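Local coordinates for protein oxidoreductase, putative (Neosartorya fumigata, PDB 6SKX) that probably acts as an NADPH-dependent reductive aminase, reducing imines formed from carbonyl compounds and amines to give amine products, at residues G10-G13 against T14-S18; I117-T120 against P121-G125. All blocks are in the same frame, centred on the assembly; numbering follows the deposited sequence.

Contact 1: residues G10-G13 against T14-S18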
loop_
_atom_site.group_PDB
_atom_site.type_symbol
_atom_site.label_atom_id
_atom_site.label_comp_id
_atom_site.label_asym_id
_atom_site.label_seq_id
_atom_site.Cartn_x
_atom_site.Cartn_y
_atom_site.Cartn_z
ATOM N N GLY A 10 -26.797 1.789 10.780
ATOM C CA GLY A 10 -25.449 1.243 11.051
ATOM C C GLY A 10 -24.484 2.362 11.448
ATOM O O GLY A 10 -24.930 3.526 11.624
ATOM N N ALA A 11 -23.194 2.070 11.559
ATOM C CA ALA A 11 -22.152 3.046 11.981
ATOM C C ALA A 11 -22.088 4.231 11.004
ATOM O O ALA A 11 -22.038 5.379 11.467
ATOM C CB ALA A 11 -20.809 2.363 12.073
ATOM N N MET A 12 -22.071 3.982 9.692
ATOM C CA MET A 12 -21.975 5.068 8.688
ATOM C C MET A 12 -23.287 5.892 8.687
ATOM O O MET A 12 -23.207 7.139 8.778
ATOM C CB MET A 12 -21.647 4.517 7.306
ATOM C CG MET A 12 -21.434 5.618 6.309
ATOM S SD MET A 12 -20.087 6.763 6.772
ATOM C CE MET A 12 -18.689 5.839 6.146
ATOM N N GLY A 13 -24.458 5.261 8.696
ATOM C CA GLY A 13 -25.750 5.984 8.605
ATOM C C GLY A 13 -25.959 6.885 9.820
ATOM O O GLY A 13 -26.416 8.006 9.665
ATOM N N THR A 14 -25.594 6.391 11.002
ATOM C CA THR A 14 -25.610 7.106 12.310
ATOM C C THR A 14 -24.744 8.361 12.186
ATOM O O THR A 14 -25.237 9.450 12.533
ATOM C CB THR A 14 -25.212 6.155 13.456
ATOM O OG1 THR A 14 -26.273 5.191 13.588
ATOM C CG2 THR A 14 -24.972 6.862 14.777
ATOM N N ALA A 15 -23.544 8.251 11.619
ATOM C CA ALA A 15 -22.662 9.419 11.381
ATOM C C ALA A 15 -23.307 10.417 10.397
ATOM O O ALA A 15 -23.178 11.621 10.645
ATOM C CB ALA A 15 -21.300 8.963 10.908
ATOM N N LEU A 16 -23.974 9.981 9.310
ATOM C CA LEU A 16 -24.628 10.933 8.359
ATOM C C LEU A 16 -25.768 11.671 9.076
ATOM O O LEU A 16 -25.852 12.895 8.966
ATOM C CB LEU A 16 -25.170 10.227 7.120
ATOM C CG LEU A 16 -24.212 9.312 6.359
ATOM C CD1 LEU A 16 -24.850 8.877 5.053
ATOM C CD2 LEU A 16 -22.889 9.993 6.086
ATOM N N ALA A 17 -26.593 10.963 9.836
ATOM C CA ALA A 17 -27.756 11.566 10.514
ATOM C C ALA A 17 -27.302 12.550 11.608
ATOM O O ALA A 17 -27.832 13.680 11.615
ATOM C CB ALA A 17 -28.638 10.459 11.043
ATOM N N SER A 18 -26.350 12.161 12.470
ATOM C CA SER A 18 -25.729 13.040 13.512
ATOM C C SER A 18 -25.314 14.357 12.893
ATOM O O SER A 18 -25.691 15.427 13.431
ATOM C CB SER A 18 -24.518 12.478 14.197
ATOM O OG SER A 18 -24.928 11.564 15.172
#
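Two groups of Thr-14 converge on the carbonyl oxygen of Gly-10, the residue at the N-cap position of helix 11-22. The backbone N of Thr-14 donates to Gly-10 O at 3.0 Å, and its hydroxyl OG1 stands 2.9 Å from the same Gly-10 O. The hydroxyl also lies in weak hydrogen-bonding range of Leu-9 O, and both carbonyl oxygens compete for its single proton. This first turn belongs to the Rossmann fold of the NADP-binding domain: Gly-10 and Gly-13 fit the last two glycines of a GxGxxG motif, and the helix follows strand 3-7 in a beta-alpha-beta unit. Threonine suits position 14 because OG1, beside its own backbone N at chi1 -68°, is turned back along the helix toward the carbonyls of the preceding turn. Backbone bonds then continue the helix, with Ala-15 N reaching Ala-11 O and Ala-17 N reaching Gly-13 O. Gly-13 is buried, and with only hydrogens on its CA it brings no side chain into the packing of this first turn. Gly-10 and Ala-11 are exposed in this chain, which holds no cofactor; Ala-11 and Met-12 contact NADP when it is bound, and the small Gly-10 and Ala-11 probably let the nucleotide come close to the helix start, as in other Rossmann folds. Farther round, Met-12 and Leu-16 lie one turn apart. The methionine swings CG anti to its N (chi1 -175°) and then bends twice, about CB-CG and about CG-SD; its long unbranched chain reaches Cys-64 and the 117-125 segment as well as Leu-16. Leu-16 brings CG to 3.4 Å from Met-12 O, the oxygen that accepts its backbone N-H, while its CD2 methyl lies 4.3 Å from Met-12 SD.

Contact 2: residues I117-T120 against P121-G125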
loop_
_atom_site.group_PDB
_atom_site.type_symbol
_atom_site.label_atom_id
_atom_site.label_comp_id
_atom_site.label_asym_id
_atom_site.label_seq_id
_atom_site.Cartn_x
_atom_site.Cartn_y
_atom_site.Cartn_z
ATOM N N ILE A 117 -18.626 6.533 -0.421
ATOM C CA ILE A 117 -18.141 7.270 0.775
ATOM C C ILE A 117 -16.693 6.872 1.020
ATOM O O ILE A 117 -16.458 5.724 1.426
ATOM C CB ILE A 117 -18.986 6.979 2.027
ATOM C CG1 ILE A 117 -20.449 7.388 1.831
ATOM C CG2 ILE A 117 -18.345 7.676 3.216
ATOM C CD1 ILE A 117 -21.367 6.866 2.900
ATOM N N MET A 118 -15.758 7.785 0.812
ATOM C CA MET A 118 -14.313 7.461 0.978
ATOM C C MET A 118 -13.896 7.998 2.354
ATOM O O MET A 118 -13.361 9.112 2.446
ATOM C CB MET A 118 -13.484 8.013 -0.197
ATOM C CG MET A 118 -14.089 7.630 -1.591
ATOM S SD MET A 118 -14.243 5.840 -1.889
ATOM C CE MET A 118 -15.782 5.389 -1.121
ATOM N N ALA A 119 -14.255 7.252 3.399
ATOM C CA ALA A 119 -14.155 7.704 4.796
ATOM C C ALA A 119 -14.673 6.630 5.735
ATOM O O ALA A 119 -15.577 5.863 5.350
ATOM C CB ALA A 119 -14.927 8.990 4.977
ATOM N N THR A 120 -14.089 6.606 6.931
ATOM C CA THR A 120 -14.643 5.953 8.135
ATOM C C THR A 120 -15.764 6.830 8.691
ATOM O O THR A 120 -15.828 8.024 8.406
ATOM C CB THR A 120 -13.551 5.767 9.202
ATOM O OG1 THR A 120 -13.099 7.079 9.552
ATOM C CG2 THR A 120 -12.414 4.900 8.713
ATOM N N PRO A 121 -16.678 6.262 9.499
ATOM C CA PRO A 121 -17.677 7.057 10.222
ATOM C C PRO A 121 -17.150 8.311 10.936
ATOM O O PRO A 121 -17.752 9.379 10.777
ATOM C CB PRO A 121 -18.263 6.044 11.226
ATOM C CG PRO A 121 -18.211 4.734 10.437
ATOM C CD PRO A 121 -16.915 4.814 9.617
ATOM N N SER A 122 -16.056 8.171 11.686
ATOM C CA SER A 122 -15.451 9.242 12.526
ATOM C C SER A 122 -14.936 10.405 11.659
ATOM O O SER A 122 -14.845 11.519 12.188
ATOM C CB SER A 122 -14.351 8.668 13.441
ATOM O OG SER A 122 -13.427 7.864 12.709
ATOM N N MET A 123 -14.623 10.175 10.377
ATOM C CA MET A 123 -14.128 11.211 9.430
ATOM C C MET A 123 -15.287 12.076 8.902
ATOM O O MET A 123 -15.000 13.165 8.329
ATOM C CB MET A 123 -13.400 10.568 8.238
ATOM C CG MET A 123 -11.968 10.090 8.557
ATOM S SD MET A 123 -11.256 8.974 7.314
ATOM C CE MET A 123 -10.968 10.080 5.939
ATOM N N ILE A 124 -16.543 11.633 9.043
ATOM C CA ILE A 124 -17.702 12.364 8.453
ATOM C C ILE A 124 -17.760 13.769 9.077
ATOM O O ILE A 124 -17.755 13.874 10.332
ATOM C CB ILE A 124 -19.029 11.567 8.597
ATOM C CG1 ILE A 124 -19.047 10.370 7.640
ATOM C CG2 ILE A 124 -20.248 12.462 8.385
ATOM C CD1 ILE A 124 -18.916 10.763 6.182
ATOM N N GLY A 125 -17.810 14.808 8.231
ATOM C CA GLY A 125 -17.835 16.223 8.671
ATOM C C GLY A 125 -16.457 16.878 8.736
ATOM O O GLY A 125 -16.415 18.096 8.854
#
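The side chains of Thr-120 and Met-123 cross at a slant where the chain leaves strand 111-118 and turns through a short 3-10 segment. Met-123 comes alongside the hydroxyl, with CG 3.4 Å and SD 3.5 Å from Thr-120 OG1. Its chain then bends at chi3 (71°), which carries CE back to 4.1 Å from Ala-119 CA. A long, pliant methionine suits this course over both a hydroxyl and backbone. Ala-119 adds its methyl, CB lying 3.9 Å from Met-123 CB, an approach that its small size allows. Thr-120 OG1 sits between its backbone N and carbonyl carbon (chi1 62°), facing Ser-122 OG at 3.3 Å in a hydrogen bond that either hydroxyl could donate. The turn itself is closed by Met-123 N, which approaches Thr-120 O at 3.2 Å from well above the carbonyl plane, a bent bond of 142°. Pro-121, lacking an N-H, fits the first 3-10 position, its ring fixing phi for the turn. Apart from this cluster, the Ile-117 CG2 and Ile-124 CD1 methyls meet at 4.3 Å. Backbone bonds join Met-118 to Leu-130 of strand 130-135, and the Met-118 side chain packs against helix 162-188 and Trp-204 of the second subunit; Ile-117, Pro-121 and Ile-124 touch Met-12 of helix 11-22.

Contact 1 opens helix 11-22 and contact 2 leaves strand 111-118, both within the NADP-binding domain; their centres are 10 Å apart and the two touch directly. Met-12 is the main bridge: its CE lies 3.2 Å from Ala-119 O and 3.5 Å from Ile-117 CG2. A second junction brings Ala-15 CB to 3.6 Å from Pro-121 O, and the Pro-121 side chain also packs on Ala-11. Ala-11 and Met-12 contact NADP in the cofactor-bound protein, so the 117-125 segment packs directly against residues that contact the cofactor. Contact 2 in turn reaches the second subunit, Thr-120 packing against its Tyr-211.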